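Local atomic coordinates of putative 2OG-Fe(II) oxygenase family protein (Caulobacter crescentus CB15, PDB entry 3OOX), a protein that probably acts as an iron(II)- and 2-oxoglutarate-dependent oxygenase, perhaps releasing ethene from 2-oxoglutarate as ethylene-forming relatives do. Residues A36-Y41 and D139-K144; R21-L26 and I149-K154; G232-R237 and F268-S273. One frame throughout, in Å; residues are numbered along the deposited sequence.

Interaction 1: A36-Y41 and D139-K144; sequences AVLSDY and DGMGGK. With EDO (1,2-ethanediol), chain E.
Leu38 and Met141, the latter present as selenomethionine, meet tip to tip, with Leu38 CD2 lying 3.9 Å from Met141 SE. One atom further along the same side chain, Met141 CE rests on the stem of the tyrosine, 3.8 Å from Tyr41 CB. Met141 starts with CG anti to the backbone N (chi1 176°) and then bends at both following torsions, which brings the selenium and its methyl against Leu38 and Tyr41. Tyr41 meets the methyl through CB, its ring being turned to the other side, where OH is hydrogen-bonded to Gln45 OE1. Further out, Leu38 leans on Phe22 of helix 19-33, and Met141 also touches Leu199 and Leu227 of two neighbouring strands. The contact thus belongs to the core where helix 127-152 lies against the major sheet, as in the double-stranded beta-helix fold of this oxygenase family. One turn on, the extended Lys144 NZ donates to O1 and to O2 of an ethanediol, 3.0 Å to each; this molecule, probably from the crystallisation liquor, is also hydrogen-bonded to Asp42. The contact between the segments is purely apolar, which implies that dispersion and the exclusion of water hold it.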
ATOM      1  N   ALA A  36      -6.125   8.846  -4.465  1.00 18.94           N
ATOM      2  CA  ALA A  36      -6.343  10.153  -3.851  1.00 19.72           C
ATOM      3  C   ALA A  36      -5.060  10.593  -3.182  1.00 21.39           C
ATOM      4  O   ALA A  36      -4.214   9.767  -2.827  1.00 21.51           O
ATOM      5  CB  ALA A  36      -7.478  10.087  -2.844  1.00 20.06           C
ATOM      6  N   VAL A  37      -4.923  11.906  -3.004  1.00 19.74           N
ATOM      7  CA  VAL A  37      -3.780  12.480  -2.327  1.00 20.16           C
ATOM      8  C   VAL A  37      -4.306  13.203  -1.107  1.00 22.28           C
ATOM      9  O   VAL A  37      -5.196  14.060  -1.240  1.00 22.62           O
ATOM     10  CB  VAL A  37      -2.994  13.473  -3.220  1.00 22.29           C
ATOM     11  CG1 VAL A  37      -1.808  14.088  -2.436  1.00 23.75           C
ATOM     12  CG2 VAL A  37      -2.522  12.756  -4.521  1.00 21.94           C
ATOM     13  N   LEU A  38      -3.751  12.854   0.047  1.00 20.64           N
ATOM     14  CA  LEU A  38      -4.180  13.360   1.359  1.00 21.55           C
ATOM     15  C   LEU A  38      -3.056  14.202   1.956  1.00 22.87           C
ATOM     16  O   LEU A  38      -1.961  13.712   2.205  1.00 21.09           O
ATOM     17  CB  LEU A  38      -4.520  12.196   2.289  1.00 21.59           C
ATOM     18  CG  LEU A  38      -5.010  12.565   3.684  1.00 22.12           C
ATOM     19  CD1 LEU A  38      -6.389  13.112   3.539  1.00 22.41           C
ATOM     20  CD2 LEU A  38      -5.052  11.332   4.567  1.00 22.94           C
ATOM     21  N   SER A  39      -3.329  15.495   2.167  1.00 23.56           N
ATOM     22  CA  SER A  39      -2.352  16.419   2.750  1.00 25.72           C
ATOM     23  C   SER A  39      -2.681  16.675   4.227  1.00 25.91           C
ATOM     24  O   SER A  39      -3.739  16.255   4.714  1.00 23.60           O
ATOM     25  CB  SER A  39      -2.374  17.714   1.962  1.00 25.65           C
ATOM     26  OG  SER A  39      -3.655  18.306   2.020  1.00 26.52           O
ATOM     27  N   ASP A  40      -1.743  17.294   4.939  1.00 25.77           N
ATOM     28  CA  ASP A  40      -1.948  17.747   6.321  1.00 27.61           C
ATOM     29  C   ASP A  40      -2.323  16.592   7.264  1.00 26.55           C
ATOM     30  O   ASP A  40      -3.227  16.730   8.091  1.00 27.72           O
ATOM     31  CB  ASP A  40      -3.016  18.845   6.391  1.00 28.89           C
ATOM     32  CG  ASP A  40      -2.696  20.048   5.547  1.00 30.10           C
ATOM     33  OD1 ASP A  40      -1.498  20.412   5.432  1.00 33.11           O
ATOM     34  OD2 ASP A  40      -3.657  20.643   5.006  1.00 28.84           O
ATOM     35  N   TYR A  41      -1.614  15.471   7.162  1.00 26.22           N
ATOM     36  CA  TYR A  41      -1.891  14.324   8.054  1.00 25.29           C
ATOM     37  C   TYR A  41      -1.436  14.677   9.456  1.00 28.54           C
ATOM     38  O   TYR A  41      -0.632  15.602   9.652  1.00 29.14           O
ATOM     39  CB  TYR A  41      -1.264  13.011   7.566  1.00 26.15           C
ATOM     40  CG  TYR A  41       0.233  13.009   7.237  1.00 24.02           C
ATOM     41  CD1 TYR A  41       1.196  13.308   8.201  1.00 24.67           C
ATOM     42  CD2 TYR A  41       0.676  12.665   5.958  1.00 21.19           C
ATOM     43  CE1 TYR A  41       2.564  13.267   7.898  1.00 25.74           C
ATOM     44  CE2 TYR A  41       2.035  12.619   5.650  1.00 25.14           C
ATOM     45  CZ  TYR A  41       2.975  12.917   6.621  1.00 24.84           C
ATOM     46  OH  TYR A  41       4.327  12.869   6.307  1.00 24.53           O
ATOM     47  N   ASP A 139      -2.022   2.001   9.590  1.00 17.29           N
ATOM     48  CA  ASP A 139      -3.252   1.191   9.695  1.00 17.59           C
ATOM     49  C   ASP A 139      -4.379   2.074  10.243  1.00 17.11           C
ATOM     50  O   ASP A 139      -5.522   2.015   9.763  1.00 17.40           O
ATOM     51  CB  ASP A 139      -3.054  -0.044  10.598  1.00 16.89           C
ATOM     52  CG  ASP A 139      -4.125  -1.080  10.410  1.00 15.39           C
ATOM     53  OD1 ASP A 139      -4.529  -1.337   9.257  1.00 18.05           O
ATOM     54  OD2 ASP A 139      -4.561  -1.675  11.430  1.00 20.75           O
ATOM     55  N   GLY A 140      -4.035   2.891  11.237  1.00 17.59           N
ATOM     56  CA  GLY A 140      -5.044   3.835  11.795  1.00 20.16           C
ATOM     57  C   GLY A 140      -5.544   4.888  10.822  1.00 17.82           C
ATOM     58  O   GLY A 140      -6.745   5.172  10.734  1.00 18.58           O
HETATM   59  N   MSE A 141      -4.615   5.481  10.088  1.00 17.70           N
HETATM   60  CA  MSE A 141      -4.981   6.474   9.086  1.00 16.16           C
HETATM   61  C   MSE A 141      -5.819   5.827   7.990  1.00 14.85           C
HETATM   62  O   MSE A 141      -6.796   6.383   7.496  1.00 17.12           O
HETATM   63  CB  MSE A 141      -3.755   7.203   8.529  1.00 19.24           C
HETATM   64  CG  MSE A 141      -4.128   8.142   7.443  1.00 19.45           C
HETATM   65 SE   MSE A 141      -5.399   9.511   7.998  0.75 17.48          SE
HETATM   66  CE  MSE A 141      -4.076  10.712   8.782  1.00 25.35           C
ATOM     67  N   GLY A 142      -5.451   4.594   7.614  1.00 15.62           N
ATOM     68  CA  GLY A 142      -6.247   3.832   6.657  1.00 17.48           C
ATOM     69  C   GLY A 142      -7.693   3.646   7.096  1.00 17.38           C
ATOM     70  O   GLY A 142      -8.618   3.768   6.296  1.00 18.56           O
ATOM     71  N   GLY A 143      -7.869   3.408   8.386  1.00 17.47           N
ATOM     72  CA  GLY A 143      -9.224   3.330   8.956  1.00 19.41           C
ATOM     73  C   GLY A 143     -10.008   4.621   8.762  1.00 18.05           C
ATOM     74  O   GLY A 143     -11.191   4.580   8.457  1.00 17.94           O
ATOM     75  N   LYS A 144      -9.361   5.770   8.977  1.00 16.68           N
ATOM     76  CA  LYS A 144     -10.006   7.067   8.818  1.00 17.56           C
ATOM     77  C   LYS A 144     -10.364   7.344   7.354  1.00 18.03           C
ATOM     78  O   LYS A 144     -11.427   7.867   7.039  1.00 19.38           O
ATOM     79  CB  LYS A 144      -9.127   8.163   9.441  1.00 17.92           C
ATOM     80  CG  LYS A 144      -8.965   7.991  10.956  1.00 20.80           C
ATOM     81  CD  LYS A 144      -7.981   8.925  11.651  1.00 24.46           C
ATOM     82  CE  LYS A 144      -7.576   8.329  13.020  1.00 27.88           C
ATOM     83  NZ  LYS A 144      -6.566   9.177  13.681  1.00 31.41           N
TER
HETATM   84  C1  EDO E 320      -8.940  11.757  14.495  1.00 31.34           C
HETATM   85  O1  EDO E 320      -8.416  10.829  15.452  1.00 41.87           O
HETATM   86  C2  EDO E 320      -7.875  12.785  14.138  1.00 36.97           C
HETATM   87  O2  EDO E 320      -6.778  12.125  13.473  1.00 31.29           O

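Interaction 2: R21-L26 and I149-K154; sequences RFAQEL and IATYLK
Ala23 of helix 19-33 and Tyr152 in the last turn of helix 127-152 bring their backbones close, with CA atoms 5.5 Å apart. The small alanine permits this approach: its CB sits 3.8 Å from Thr151 CG2, and its carbonyl O lies 3.7 Å from Tyr152 CD1, at an oblique angle to the ring. With CG anti to the backbone N (chi1 -180°), Tyr152 reaches past this carbonyl toward Gln24. The glutamine, bent at its second torsion, places OE1 near the ring plane at the edge, 3.7 Å from Tyr152 CE1, its amide tilted 50° against the ring. A water joins their ends, accepting from Gln24 NE2 and donating to Tyr152 OH, each at 2.9 Å; the phenol oxygen is also bonded to Glu31. Replacing Tyr152 by an alanine would probably leave this water and Glu31 without their phenol partner and open a gap beside the Gln24 amide. Within helix 19-33, Arg21 NE forms a salt bridge with Glu25 OE2 one turn on. Lys154, at positive phi, completes a Schellman motif, in which one of the two bonds back into the last turn runs from Lys154 N to Thr151 O, ending the long helix against helix 19-33.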
ATOM      1  N   ARG A  21     -17.602  17.069   3.432  1.00 24.00           N
ATOM      2  CA  ARG A  21     -16.776  17.483   2.309  1.00 23.98           C
ATOM      3  C   ARG A  21     -15.527  16.582   2.085  1.00 25.51           C
ATOM      4  O   ARG A  21     -15.171  16.265   0.936  1.00 23.16           O
ATOM      5  CB  ARG A  21     -16.368  18.938   2.512  1.00 25.54           C
ATOM      6  CG  ARG A  21     -15.327  19.451   1.549  1.00 27.04           C
ATOM      7  CD  ARG A  21     -15.057  20.905   1.815  1.00 29.13           C
ATOM      8  NE  ARG A  21     -13.881  21.346   1.067  1.00 32.09           N
ATOM      9  CZ  ARG A  21     -13.114  22.381   1.393  1.00 35.93           C
ATOM     10  NH1 ARG A  21     -13.407  23.142   2.453  1.00 33.18           N
ATOM     11  NH2 ARG A  21     -12.045  22.652   0.652  1.00 33.98           N
ATOM     12  N   PHE A  22     -14.871  16.195   3.183  1.00 23.82           N
ATOM     13  CA  PHE A  22     -13.740  15.281   3.148  1.00 24.28           C
ATOM     14  C   PHE A  22     -14.103  14.007   2.383  1.00 24.50           C
ATOM     15  O   PHE A  22     -13.409  13.615   1.443  1.00 24.27           O
ATOM     16  CB  PHE A  22     -13.296  14.950   4.583  1.00 21.24           C
ATOM     17  CG  PHE A  22     -12.059  14.068   4.673  1.00 20.08           C
ATOM     18  CD1 PHE A  22     -10.817  14.529   4.222  1.00 23.82           C
ATOM     19  CD2 PHE A  22     -12.134  12.809   5.242  1.00 21.01           C
ATOM     20  CE1 PHE A  22      -9.702  13.745   4.329  1.00 26.00           C
ATOM     21  CE2 PHE A  22     -11.011  12.026   5.335  1.00 22.88           C
ATOM     22  CZ  PHE A  22      -9.795  12.508   4.875  1.00 23.51           C
ATOM     23  N   ALA A  23     -15.187  13.362   2.791  1.00 21.58           N
ATOM     24  CA  ALA A  23     -15.644  12.128   2.164  1.00 24.18           C
ATOM     25  C   ALA A  23     -16.007  12.336   0.690  1.00 24.26           C
ATOM     26  O   ALA A  23     -15.615  11.546  -0.160  1.00 22.27           O
ATOM     27  CB  ALA A  23     -16.825  11.532   2.945  1.00 21.78           C
ATOM     28  N   GLN A  24     -16.718  13.401   0.361  1.00 24.51           N
ATOM     29  CA  GLN A  24     -17.013  13.684  -1.060  1.00 24.23           C
ATOM     30  C   GLN A  24     -15.757  13.893  -1.917  1.00 23.92           C
ATOM     31  O   GLN A  24     -15.646  13.315  -2.997  1.00 25.14           O
ATOM     32  CB  GLN A  24     -17.915  14.913  -1.204  1.00 25.38           C
ATOM     33  CG  GLN A  24     -18.240  15.310  -2.662  1.00 29.96           C
ATOM     34  CD  GLN A  24     -18.870  14.190  -3.500  1.00 31.74           C
ATOM     35  OE1 GLN A  24     -19.675  13.388  -3.011  1.00 35.99           O
ATOM     36  NE2 GLN A  24     -18.504  14.146  -4.784  1.00 29.78           N
ATOM     37  N   GLU A  25     -14.840  14.748  -1.469  1.00 23.14           N
ATOM     38  CA  GLU A  25     -13.633  15.052  -2.268  1.00 23.19           C
ATOM     39  C   GLU A  25     -12.696  13.853  -2.385  1.00 23.53           C
ATOM     40  O   GLU A  25     -12.222  13.530  -3.488  1.00 24.47           O
ATOM     41  CB  GLU A  25     -12.892  16.246  -1.698  1.00 21.94           C
ATOM     42  CG  GLU A  25     -13.666  17.539  -1.790  1.00 27.65           C
ATOM     43  CD  GLU A  25     -12.862  18.737  -1.373  1.00 30.08           C
ATOM     44  OE1 GLU A  25     -11.654  18.608  -1.117  1.00 32.95           O
ATOM     45  OE2 GLU A  25     -13.452  19.835  -1.325  1.00 30.73           O
ATOM     46  N   LEU A  26     -12.439  13.169  -1.280  1.00 22.44           N
ATOM     47  CA  LEU A  26     -11.635  11.949  -1.383  1.00 20.17           C
ATOM     48  C   LEU A  26     -12.317  10.878  -2.236  1.00 21.54           C
ATOM     49  O   LEU A  26     -11.676  10.236  -3.070  1.00 21.76           O
ATOM     50  CB  LEU A  26     -11.323  11.311  -0.001  1.00 23.05           C
ATOM     51  CG  LEU A  26     -10.106  11.698   0.837  1.00 33.09           C
ATOM     52  CD1 LEU A  26     -10.030  10.735   2.035  1.00 30.92           C
ATOM     53  CD2 LEU A  26      -8.739  11.748   0.110  1.00 24.19           C
ATOM     54  N   ILE A 149     -14.469   6.781   2.685  1.00 20.91           N
ATOM     55  CA  ILE A 149     -14.941   5.915   1.597  1.00 19.34           C
ATOM     56  C   ILE A 149     -16.352   5.359   1.881  1.00 19.62           C
ATOM     57  O   ILE A 149     -17.226   5.372   1.006  1.00 19.84           O
ATOM     58  CB  ILE A 149     -13.920   4.787   1.296  1.00 17.97           C
ATOM     59  CG1 ILE A 149     -12.641   5.403   0.694  1.00 18.93           C
ATOM     60  CG2 ILE A 149     -14.531   3.762   0.374  1.00 17.69           C
ATOM     61  CD1 ILE A 149     -11.497   4.396   0.603  1.00 19.71           C
ATOM     62  N   ALA A 150     -16.565   4.884   3.096  1.00 19.59           N
ATOM     63  CA  ALA A 150     -17.893   4.381   3.531  1.00 20.44           C
ATOM     64  C   ALA A 150     -18.995   5.445   3.371  1.00 21.70           C
ATOM     65  O   ALA A 150     -20.029   5.198   2.745  1.00 22.75           O
ATOM     66  CB  ALA A 150     -17.801   3.878   4.965  1.00 19.06           C
ATOM     67  N   THR A 151     -18.722   6.652   3.853  1.00 20.62           N
ATOM     68  CA  THR A 151     -19.687   7.748   3.718  1.00 22.25           C
ATOM     69  C   THR A 151     -19.926   8.098   2.237  1.00 24.87           C
ATOM     70  O   THR A 151     -21.060   8.340   1.815  1.00 24.61           O
ATOM     71  CB  THR A 151     -19.213   8.942   4.550  1.00 21.26           C
ATOM     72  OG1 THR A 151     -19.259   8.566   5.935  1.00 24.53           O
ATOM     73  CG2 THR A 151     -20.066  10.176   4.300  1.00 24.40           C
ATOM     74  N   TYR A 152     -18.872   8.097   1.429  1.00 21.30           N
ATOM     75  CA  TYR A 152     -19.003   8.382   0.003  1.00 21.80           C
ATOM     76  C   TYR A 152     -19.919   7.373  -0.680  1.00 21.18           C
ATOM     77  O   TYR A 152     -20.758   7.744  -1.547  1.00 23.31           O
ATOM     78  CB  TYR A 152     -17.631   8.398  -0.664  1.00 21.79           C
ATOM     79  CG  TYR A 152     -17.674   8.688  -2.140  1.00 21.96           C
ATOM     80  CD1 TYR A 152     -17.906   9.980  -2.615  1.00 27.54           C
ATOM     81  CD2 TYR A 152     -17.490   7.655  -3.070  1.00 21.46           C
ATOM     82  CE1 TYR A 152     -17.937  10.246  -3.967  1.00 26.67           C
ATOM     83  CE2 TYR A 152     -17.499   7.918  -4.414  1.00 22.84           C
ATOM     84  CZ  TYR A 152     -17.740   9.223  -4.862  1.00 27.47           C
ATOM     85  OH  TYR A 152     -17.774   9.497  -6.210  1.00 29.30           O
ATOM     86  N   LEU A 153     -19.799   6.119  -0.256  1.00 21.16           N
ATOM     87  CA  LEU A 153     -20.585   5.014  -0.774  1.00 21.50           C
ATOM     88  C   LEU A 153     -21.980   4.932  -0.158  1.00 23.12           C
ATOM     89  O   LEU A 153     -22.721   3.992  -0.440  1.00 23.92           O
ATOM     90  CB  LEU A 153     -19.843   3.688  -0.529  1.00 21.93           C
ATOM     91  CG  LEU A 153     -18.553   3.505  -1.340  1.00 20.79           C
ATOM     92  CD1 LEU A 153     -17.818   2.249  -0.867  1.00 22.07           C
ATOM     93  CD2 LEU A 153     -18.847   3.393  -2.820  1.00 23.25           C
ATOM     94  N   LYS A 154     -22.330   5.908   0.683  1.00 23.37           N
ATOM     95  CA  LYS A 154     -23.652   5.980   1.345  1.00 24.91           C
ATOM     96  C   LYS A 154     -23.877   4.812   2.289  1.00 25.33           C
ATOM     97  O   LYS A 154     -25.009   4.319   2.466  1.00 28.75           O
ATOM     98  CB  LYS A 154     -24.781   6.145   0.323  1.00 26.85           C
ATOM     99  CG  LYS A 154     -24.530   7.294  -0.640  1.00 28.27           C
ATOM    100  CD  LYS A 154     -25.619   7.389  -1.705  1.00 38.74           C
ATOM    101  CE  LYS A 154     -25.380   8.568  -2.628  1.00 43.18           C
ATOM    102  NZ  LYS A 154     -25.737   9.866  -1.956  1.00 48.28           N
TER
HETATM  103  O   HOH W   1     -18.874  12.115  -6.774  1.00 41.59           O

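Interaction 3: G232-R237 and F268-S273; sequences GDMLER and FLHFAS. With EDO (1,2-ethanediol), chain G.
Met234, a selenomethionine, and Phe271 carry most of the apolar packing between the helix that begins at Asp233 and the segment leaving strand 262-269. Met234 CB lies 3.7 Å from Phe271 CE2, and the two side chains slide past each other in opposite directions. The Met234 carbonyl O meets the phenylalanine ring at its edge, in the ring plane. Phe271 is flanked further by Thr163 and Val164 of helix 161-164, while Phe301 of helix 298-309 touches Met234.

A Met-aromatic contact with Phe271 accompanies this packing, the selenium of Met234 standing 5.0 Å from the ring centroid; it is equally far from the His270 centroid, and oblique to both rings. Met234 is extended beyond CG, which carries its CE to 3.7 Å from His270 CD2. The selenium and methyl contacts hold for one of two modelled conformers and are doubtful for the other. The arrangement sits at the end of a core strand of the double-stranded beta-helix typical of 2-oxoglutarate oxygenases, where a short helix follows strand 227-231.

Hydrogen bonds hold each segment in shape. His270 ND1 donates to Phe268 O at 3.0 Å; Phe268 O lies in the imidazole plane, while ND1 stands 64° out of the carbonyl plane, and the bond helps to fix the ring's rotation. Gly232 occupies the N-cap position, its O accepting from Glu236 N. Asp233 forms a salt bridge with Arg305. The Arg237 guanidinium binds an ethanediol, probably from the crystallisation liquor, with NH1 2.9 Å from O2 and NH2 2.8 Å from O1, and Gln304 binds the same molecule.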
ATOM      1  N   GLY A 232      -7.459  -1.026  -3.837  1.00 15.48           N
ATOM      2  CA  GLY A 232      -6.969  -2.320  -4.272  1.00 16.01           C
ATOM      3  C   GLY A 232      -8.107  -3.229  -4.698  1.00 17.30           C
ATOM      4  O   GLY A 232      -9.302  -2.909  -4.498  1.00 16.06           O
ATOM      5  N   ASP A 233      -7.743  -4.395  -5.216  1.00 16.43           N
ATOM      6  CA  ASP A 233      -8.713  -5.256  -5.838  1.00 15.34           C
ATOM      7  C   ASP A 233      -9.797  -5.730  -4.853  1.00 16.45           C
ATOM      8  O   ASP A 233     -10.925  -5.956  -5.313  1.00 17.07           O
ATOM      9  CB  ASP A 233      -8.047  -6.495  -6.428  1.00 15.58           C
ATOM     10  CG  ASP A 233      -7.193  -6.196  -7.639  1.00 20.49           C
ATOM     11  OD1 ASP A 233      -7.247  -5.069  -8.193  1.00 20.42           O
ATOM     12  OD2 ASP A 233      -6.455  -7.110  -8.037  1.00 23.34           O
HETATM   13  N   MSE A 234      -9.488  -5.932  -3.574  1.00 16.57           N
HETATM   14  CA  MSE A 234     -10.515  -6.390  -2.621  0.75 17.88           C
HETATM   15  C   MSE A 234     -11.645  -5.377  -2.525  1.00 17.80           C
HETATM   16  O   MSE A 234     -12.827  -5.750  -2.498  1.00 19.10           O
HETATM   17  CB  MSE A 234      -9.925  -6.619  -1.220  0.75 18.42           C
HETATM   18  CG  MSE A 234      -9.076  -7.844  -1.073  0.75 17.79           C
HETATM   19 SE   MSE A 234      -8.181  -7.909   0.663  0.56 11.57          SE
HETATM   20  CE  MSE A 234      -7.245  -9.571   0.474  0.75 14.66           C
ATOM     21  N   LEU A 235     -11.305  -4.084  -2.466  1.00 16.94           N
ATOM     22  CA  LEU A 235     -12.313  -3.052  -2.318  1.00 17.07           C
ATOM     23  C   LEU A 235     -13.015  -2.826  -3.646  1.00 16.68           C
ATOM     24  O   LEU A 235     -14.236  -2.579  -3.691  1.00 17.05           O
ATOM     25  CB  LEU A 235     -11.659  -1.781  -1.788  1.00 16.45           C
ATOM     26  CG  LEU A 235     -12.532  -0.564  -1.543  1.00 17.06           C
ATOM     27  CD1 LEU A 235     -13.759  -0.893  -0.679  1.00 19.38           C
ATOM     28  CD2 LEU A 235     -11.726   0.566  -0.871  1.00 19.13           C
ATOM     29  N   GLU A 236     -12.273  -2.908  -4.758  1.00 16.74           N
ATOM     30  CA  GLU A 236     -12.890  -2.856  -6.087  1.00 18.16           C
ATOM     31  C   GLU A 236     -13.979  -3.924  -6.186  1.00 18.81           C
ATOM     32  O   GLU A 236     -15.115  -3.623  -6.629  1.00 19.60           O
ATOM     33  CB  GLU A 236     -11.840  -3.036  -7.199  1.00 18.19           C
ATOM     34  CG  GLU A 236     -12.421  -3.052  -8.613  1.00 19.13           C
ATOM     35  CD  GLU A 236     -11.361  -3.335  -9.651  1.00 20.12           C
ATOM     36  OE1 GLU A 236     -10.812  -4.448  -9.625  1.00 22.09           O
ATOM     37  OE2 GLU A 236     -11.083  -2.428 -10.450  1.00 21.94           O
ATOM     38  N   ARG A 237     -13.675  -5.145  -5.739  1.00 19.39           N
ATOM     39  CA  ARG A 237     -14.644  -6.240  -5.851  1.00 19.65           C
ATOM     40  C   ARG A 237     -15.858  -6.000  -4.948  1.00 19.01           C
ATOM     41  O   ARG A 237     -17.016  -6.169  -5.388  1.00 20.86           O
ATOM     42  CB  ARG A 237     -13.982  -7.571  -5.539  1.00 20.26           C
ATOM     43  CG  ARG A 237     -14.948  -8.745  -5.503  1.00 19.83           C
ATOM     44  CD  ARG A 237     -14.236 -10.066  -5.585  1.00 21.12           C
ATOM     45  NE  ARG A 237     -15.200 -11.156  -5.419  1.00 21.41           N
ATOM     46  CZ  ARG A 237     -15.083 -12.370  -5.934  1.00 22.34           C
ATOM     47  NH1 ARG A 237     -14.044 -12.710  -6.705  1.00 21.29           N
ATOM     48  NH2 ARG A 237     -16.033 -13.288  -5.683  1.00 23.53           N
ATOM     49  N   PHE A 268       0.172  -1.780   2.902  1.00 14.17           N
ATOM     50  CA  PHE A 268      -0.867  -2.509   2.174  1.00 14.22           C
ATOM     51  C   PHE A 268      -1.921  -2.981   3.174  1.00 13.75           C
ATOM     52  O   PHE A 268      -1.752  -4.032   3.850  1.00 16.61           O
ATOM     53  CB  PHE A 268      -0.241  -3.677   1.417  1.00 14.77           C
ATOM     54  CG  PHE A 268       0.789  -3.262   0.409  1.00 14.12           C
ATOM     55  CD1 PHE A 268       0.410  -2.885  -0.868  1.00 16.18           C
ATOM     56  CD2 PHE A 268       2.138  -3.240   0.727  1.00 16.62           C
ATOM     57  CE1 PHE A 268       1.359  -2.539  -1.810  1.00 15.25           C
ATOM     58  CE2 PHE A 268       3.082  -2.827  -0.211  1.00 17.68           C
ATOM     59  CZ  PHE A 268       2.674  -2.461  -1.474  1.00 15.65           C
ATOM     60  N   LEU A 269      -3.022  -2.209   3.232  1.00 14.76           N
ATOM     61  CA  LEU A 269      -4.091  -2.485   4.158  1.00 14.43           C
ATOM     62  C   LEU A 269      -5.011  -3.522   3.557  1.00 15.43           C
ATOM     63  O   LEU A 269      -5.452  -3.386   2.405  1.00 15.64           O
ATOM     64  CB  LEU A 269      -4.862  -1.209   4.498  1.00 14.52           C
ATOM     65  CG  LEU A 269      -5.751  -1.206   5.735  1.00 16.87           C
ATOM     66  CD1 LEU A 269      -5.935   0.254   6.246  1.00 15.20           C
ATOM     67  CD2 LEU A 269      -7.097  -1.887   5.477  1.00 17.25           C
ATOM     68  N   HIS A 270      -5.250  -4.600   4.314  1.00 14.84           N
ATOM     69  CA  HIS A 270      -6.076  -5.730   3.902  1.00 15.14           C
ATOM     70  C   HIS A 270      -7.250  -5.902   4.853  1.00 15.33           C
ATOM     71  O   HIS A 270      -7.183  -5.538   6.037  1.00 15.72           O
ATOM     72  CB  HIS A 270      -5.299  -7.036   4.035  1.00 16.45           C
ATOM     73  CG  HIS A 270      -4.266  -7.286   2.977  1.00 17.72           C
ATOM     74  ND1 HIS A 270      -3.155  -6.487   2.749  1.00 18.16           N
ATOM     75  CD2 HIS A 270      -4.159  -8.322   2.106  1.00 20.76           C
ATOM     76  CE1 HIS A 270      -2.411  -7.043   1.802  1.00 17.70           C
ATOM     77  NE2 HIS A 270      -3.000  -8.140   1.389  1.00 23.20           N
ATOM     78  N   PHE A 271      -8.327  -6.485   4.317  1.00 14.72           N
ATOM     79  CA  PHE A 271      -9.427  -6.920   5.142  1.00 15.05           C
ATOM     80  C   PHE A 271      -8.946  -8.089   6.073  1.00 15.11           C
ATOM     81  O   PHE A 271      -7.972  -8.788   5.833  1.00 16.92           O
ATOM     82  CB  PHE A 271     -10.574  -7.472   4.285  1.00 16.76           C
ATOM     83  CG  PHE A 271     -11.330  -6.448   3.501  1.00 17.49           C
ATOM     84  CD1 PHE A 271     -11.847  -5.323   4.104  1.00 17.98           C
ATOM     85  CD2 PHE A 271     -11.621  -6.651   2.152  1.00 19.02           C
ATOM     86  CE1 PHE A 271     -12.558  -4.381   3.389  1.00 16.65           C
ATOM     87  CE2 PHE A 271     -12.396  -5.727   1.448  1.00 17.89           C
ATOM     88  CZ  PHE A 271     -12.834  -4.572   2.058  1.00 16.94           C
ATOM     89  N   ALA A 272      -9.713  -8.308   7.138  1.00 15.08           N
ATOM     90  CA  ALA A 272      -9.655  -9.529   7.915  1.00 15.91           C
ATOM     91  C   ALA A 272      -9.796 -10.770   7.025  1.00 15.88           C
ATOM     92  O   ALA A 272     -10.637 -10.822   6.125  1.00 16.05           O
ATOM     93  CB  ALA A 272     -10.784  -9.504   8.950  1.00 16.94           C
ATOM     94  N   SER A 273      -8.972 -11.763   7.299  1.00 16.35           N
ATOM     95  CA  SER A 273      -8.908 -12.995   6.508  1.00 16.99           C
ATOM     96  C   SER A 273     -10.251 -13.697   6.341  1.00 18.46           C
ATOM     97  O   SER A 273     -10.578 -14.185   5.269  1.00 17.72           O
ATOM     98  CB  SER A 273      -7.947 -13.973   7.150  1.00 19.36           C
ATOM     99  OG  SER A 273      -6.650 -13.469   7.082  1.00 18.67           O
TER
HETATM  100  C1  EDO G 322     -15.465 -16.641  -7.716  1.00 43.52           C
HETATM  101  O1  EDO G 322     -16.107 -15.838  -6.717  1.00 38.48           O
HETATM  102  C2  EDO G 322     -14.399 -15.833  -8.446  1.00 47.94           C
HETATM  103  O2  EDO G 322     -13.376 -15.390  -7.545  1.00 34.19           O

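In the fold
From the N terminus, helix 19-33 runs directly into strand 35-39, and both are met later by helix 127-152. Interaction 1 closes first, bringing 139-144 back to 36-41; interaction 2 follows further along the same helix, so the loop of interaction 1 falls wholly within that of interaction 2. The two also touch each other directly, Ala36 packing on Leu26. Interaction 3 comes afterwards in series, closing a shorter loop between 232-237 and 268-273. Leu269 touches Gly142 and Ile149 approaches Leu235, so the long helix borders all three contacts and joins helix 19-33 to the major sheet.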